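Local coordinates for fucoxanthin chlorophyll a/c-binding protein Lhcq3 (Chaetoceros gracilis, PDB 6L4U) that probably harvests light for photosynthesis as a membrane antenna protein of a diatom, holding chlorophylls a and c and carotenoids close together for energy transfer, at residues S95-F99 with E100-A104. Sequence-based numbering, arbitrary orientation.
Sequences SDVSF and ESLSA. With CLA (chlorophyll a), chain B.
Ser98 places OG between its backbone N and carbonyl carbon (chi1 67°), which turns the hydroxyl forward to Glu100 N at the start of helix 99-103. Ser101 has a like torsion (chi1 51°), and its OG reaches the carbonyl of Ser98. Ser98 is the N-cap residue. Ser98 OG accepts a weak, bent bond from Glu100 N at 3.2 Å. Ser101 OG gives a weak bond to Ser98 O. Ser98 is thus held, weakly, through both its hydroxyl and its carbonyl. A straighter backbone bond runs from Ser103 N to Phe99 O, with an N-H...O angle of 160°. The donor sits above the carbonyl plane.

Beside this cap, Val97 CG1 meets Leu102 CD1 at 3.9 Å, the two side chains crossing at about a right angle. Leu102 also faces the pigment. Leu102 CB lies 3.3 Å from O1D of chlorophyll a, the carbonyl oxygen of the methyl ester.

Phe99 turns its ring to the same rim of the chlorophyll. Phe99 CD1 comes within 3.2 Å of the chlorophyll ketone oxygen OBD, and the ester carbon CGD lies in plane at the edge of the phenyl ring. Loop residues His88 and Leu93 also touch this phenylalanine. Cutting this ring back to an alanine is likely to open a gap beside the ketone and ester and leave that rim of the pigment less firmly placed. Ser103 N lies 3.6 Å from the ester methyl CED. Phe89 N supplies a hydrogen bond to the same pigment.

The helix is a short one in the loop region between the long helices 56-85 and 116-134. Two weak hydroxyl bonds and one better backbone bond hold its start. The ketone and ester oxygens meet carbon atoms of Phe99 and Leu102, so this contact holds them by packing rather than by polar bonds.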
loop_
_atom_site.group_PDB
_atom_site.type_symbol
_atom_site.label_atom_id
_atom_site.label_comp_id
_atom_site.label_asym_id
_atom_site.label_seq_id
_atom_site.Cartn_x
_atom_site.Cartn_y
_atom_site.Cartn_z
ATOM N N SER X 95 77.538 -18.506 -8.350
ATOM C CA SER X 95 77.681 -19.771 -7.641
ATOM C C SER X 95 77.812 -20.956 -8.586
ATOM O O SER X 95 78.478 -21.937 -8.240
ATOM C CB SER X 95 76.489 -19.984 -6.709
ATOM O OG SER X 95 76.591 -19.167 -5.557
ATOM N N ASP X 96 77.202 -20.890 -9.770
ATOM C CA ASP X 96 77.225 -22.001 -10.703
ATOM C C ASP X 96 77.756 -21.648 -12.084
ATOM O O ASP X 96 77.890 -22.548 -12.920
ATOM C CB ASP X 96 75.819 -22.600 -10.852
ATOM C CG ASP X 96 75.329 -23.256 -9.579
ATOM O OD1 ASP X 96 76.172 -23.714 -8.779
ATOM O OD2 ASP X 96 74.098 -23.319 -9.378
ATOM N N VAL X 97 78.057 -20.382 -12.357
ATOM C CA VAL X 97 78.556 -19.957 -13.659
ATOM C C VAL X 97 79.943 -19.367 -13.463
ATOM O O VAL X 97 80.103 -18.346 -12.783
ATOM C CB VAL X 97 77.615 -18.944 -14.330
ATOM C CG1 VAL X 97 78.251 -18.382 -15.592
ATOM C CG2 VAL X 97 76.280 -19.588 -14.645
ATOM N N SER X 98 80.943 -20.016 -14.042
ATOM C CA SER X 98 82.299 -19.501 -14.045
ATOM C C SER X 98 82.534 -18.658 -15.289
ATOM O O SER X 98 81.707 -18.607 -16.201
ATOM C CB SER X 98 83.315 -20.640 -14.000
ATOM O OG SER X 98 83.280 -21.391 -15.201
ATOM N N PHE X 99 83.692 -18.000 -15.325
ATOM C CA PHE X 99 84.086 -17.307 -16.545
ATOM C C PHE X 99 84.661 -18.273 -17.572
ATOM O O PHE X 99 84.880 -17.888 -18.726
ATOM C CB PHE X 99 85.102 -16.214 -16.233
ATOM C CG PHE X 99 84.625 -15.197 -15.236
ATOM C CD1 PHE X 99 83.874 -14.110 -15.643
ATOM C CD2 PHE X 99 84.954 -15.314 -13.895
ATOM C CE1 PHE X 99 83.444 -13.163 -14.732
ATOM C CE2 PHE X 99 84.527 -14.373 -12.977
ATOM C CZ PHE X 99 83.773 -13.295 -13.398
ATOM N N GLU X 100 84.934 -19.518 -17.163
ATOM C CA GLU X 100 85.455 -20.522 -18.083
ATOM C C GLU X 100 84.420 -20.893 -19.138
ATOM O O GLU X 100 84.763 -21.104 -20.307
ATOM C CB GLU X 100 85.878 -21.768 -17.306
ATOM C CG GLU X 100 87.017 -21.565 -16.309
ATOM C CD GLU X 100 88.361 -21.326 -16.972
ATOM O OE1 GLU X 100 88.583 -21.847 -18.084
ATOM O OE2 GLU X 100 89.205 -20.633 -16.367
ATOM N N SER X 101 83.149 -20.977 -18.745
ATOM C CA SER X 101 82.102 -21.362 -19.679
ATOM C C SER X 101 81.661 -20.210 -20.570
ATOM O O SER X 101 81.256 -20.448 -21.712
ATOM C CB SER X 101 80.902 -21.918 -18.914
ATOM O OG SER X 101 80.505 -21.027 -17.890
ATOM N N LEU X 102 81.728 -18.973 -20.078
ATOM C CA LEU X 102 81.290 -17.838 -20.880
ATOM C C LEU X 102 82.310 -17.461 -21.943
ATOM O O LEU X 102 81.927 -17.015 -23.029
ATOM C CB LEU X 102 81.010 -16.636 -19.983
ATOM C CG LEU X 102 79.972 -16.857 -18.889
ATOM C CD1 LEU X 102 80.084 -15.771 -17.853
ATOM C CD2 LEU X 102 78.587 -16.877 -19.485
ATOM N N SER X 103 83.601 -17.626 -21.653
ATOM C CA SER X 103 84.616 -17.384 -22.669
ATOM C C SER X 103 84.670 -18.507 -23.692
ATOM O O SER X 103 85.194 -18.306 -24.791
ATOM C CB SER X 103 85.986 -17.200 -22.018
ATOM O OG SER X 103 86.979 -16.949 -22.995
ATOM N N ALA X 104 84.123 -19.678 -23.357
ATOM C CA ALA X 104 84.033 -20.776 -24.310
ATOM C C ALA X 104 83.006 -20.515 -25.402
ATOM O O ALA X 104 83.045 -21.178 -26.443
ATOM C CB ALA X 104 83.693 -22.075 -23.579
HETATM MG MG CLA B . 82.816 -7.725 -21.039
HETATM C CHA CLA B . 83.068 -10.616 -19.191
HETATM C CHB CLA B . 79.457 -8.106 -21.004
HETATM C CHC CLA B . 82.586 -4.603 -22.290
HETATM C CHD CLA B . 86.468 -7.285 -20.659
HETATM N NA CLA B . 81.487 -9.079 -20.211
HETATM C C1A CLA B . 81.694 -10.181 -19.603
HETATM C C2A CLA B . 80.476 -10.979 -19.225
HETATM C C3A CLA B . 79.374 -10.193 -19.879
HETATM C C4A CLA B . 80.170 -9.050 -20.404
HETATM C CMA CLA B . 78.794 -11.001 -21.029
HETATM C CAA CLA B . 79.930 -10.647 -17.826
HETATM C CBA CLA B . 80.774 -10.477 -16.564
HETATM C CGA CLA B . 81.542 -9.178 -16.417
HETATM O O1A CLA B . 82.242 -9.019 -15.433
HETATM O O2A CLA B . 81.515 -8.094 -17.384
HETATM N NB CLA B . 81.244 -6.537 -21.552
HETATM C C1B CLA B . 79.955 -6.859 -21.577
HETATM C C2B CLA B . 79.043 -5.834 -22.142
HETATM C C3B CLA B . 80.012 -4.779 -22.519
HETATM C C4B CLA B . 81.326 -5.332 -22.107
HETATM C CMB CLA B . 77.546 -5.884 -22.298
HETATM C CAB CLA B . 79.794 -3.464 -23.157
HETATM C CBB CLA B . 79.117 -3.347 -24.276
HETATM N NC CLA B . 84.235 -6.275 -21.384
HETATM C C1C CLA B . 83.925 -5.075 -21.902
HETATM C C2C CLA B . 85.079 -4.164 -22.086
HETATM C C3C CLA B . 86.219 -4.965 -21.605
HETATM C C4C CLA B . 85.581 -6.240 -21.205
HETATM C CMC CLA B . 85.088 -2.765 -22.633
HETATM C CAC CLA B . 87.673 -4.581 -21.535
HETATM C CBC CLA B . 87.853 -3.951 -20.173
HETATM N ND CLA B . 84.423 -8.617 -20.165
HETATM C C1D CLA B . 85.846 -8.466 -20.066
HETATM C C2D CLA B . 86.559 -9.556 -19.351
HETATM C C3D CLA B . 85.402 -10.425 -19.007
HETATM C C4D CLA B . 84.261 -9.814 -19.496
HETATM C CMD CLA B . 87.981 -9.874 -18.985
HETATM C CAD CLA B . 84.978 -11.675 -18.332
HETATM O OBD CLA B . 85.742 -12.522 -17.756
HETATM C CBD CLA B . 83.519 -11.829 -18.463
HETATM C CGD CLA B . 83.303 -13.035 -19.318
HETATM O O1D CLA B . 82.720 -14.004 -18.873
HETATM O O2D CLA B . 83.774 -13.060 -20.688
HETATM C CED CLA B . 83.234 -14.027 -21.583
HETATM C C1 CLA B . 82.710 -7.324 -17.507
HETATM C C2 CLA B . 82.471 -5.838 -17.403
HETATM C C3 CLA B . 83.469 -4.955 -17.578
HETATM C C4 CLA B . 84.869 -5.408 -17.863
HETATM C C5 CLA B . 83.203 -3.477 -17.467
HETATM C C6 CLA B . 82.713 -2.853 -18.766
HETATM C C7 CLA B . 83.315 -1.467 -18.962
HETATM C C8 CLA B . 82.980 -0.519 -17.814
HETATM C C9 CLA B . 81.492 -0.199 -17.788
HETATM C C10 CLA B . 83.779 0.769 -17.964
HETATM C C11 CLA B . 84.815 0.963 -16.859
HETATM C C12 CLA B . 86.008 0.008 -16.953
HETATM C C13 CLA B . 87.178 0.481 -17.828
HETATM C C14 CLA B . 87.304 2.001 -17.918
HETATM C C15 CLA B . 87.105 -0.138 -19.223
HETATM C C16 CLA B . 88.483 -0.246 -19.865
HETATM C C17 CLA B . 88.410 -0.118 -21.382
HETATM C C18 CLA B . 89.787 -0.249 -22.030
HETATM C C19 CLA B . 90.343 -1.661 -21.884
HETATM C C20 CLA B . 90.769 0.774 -21.472
#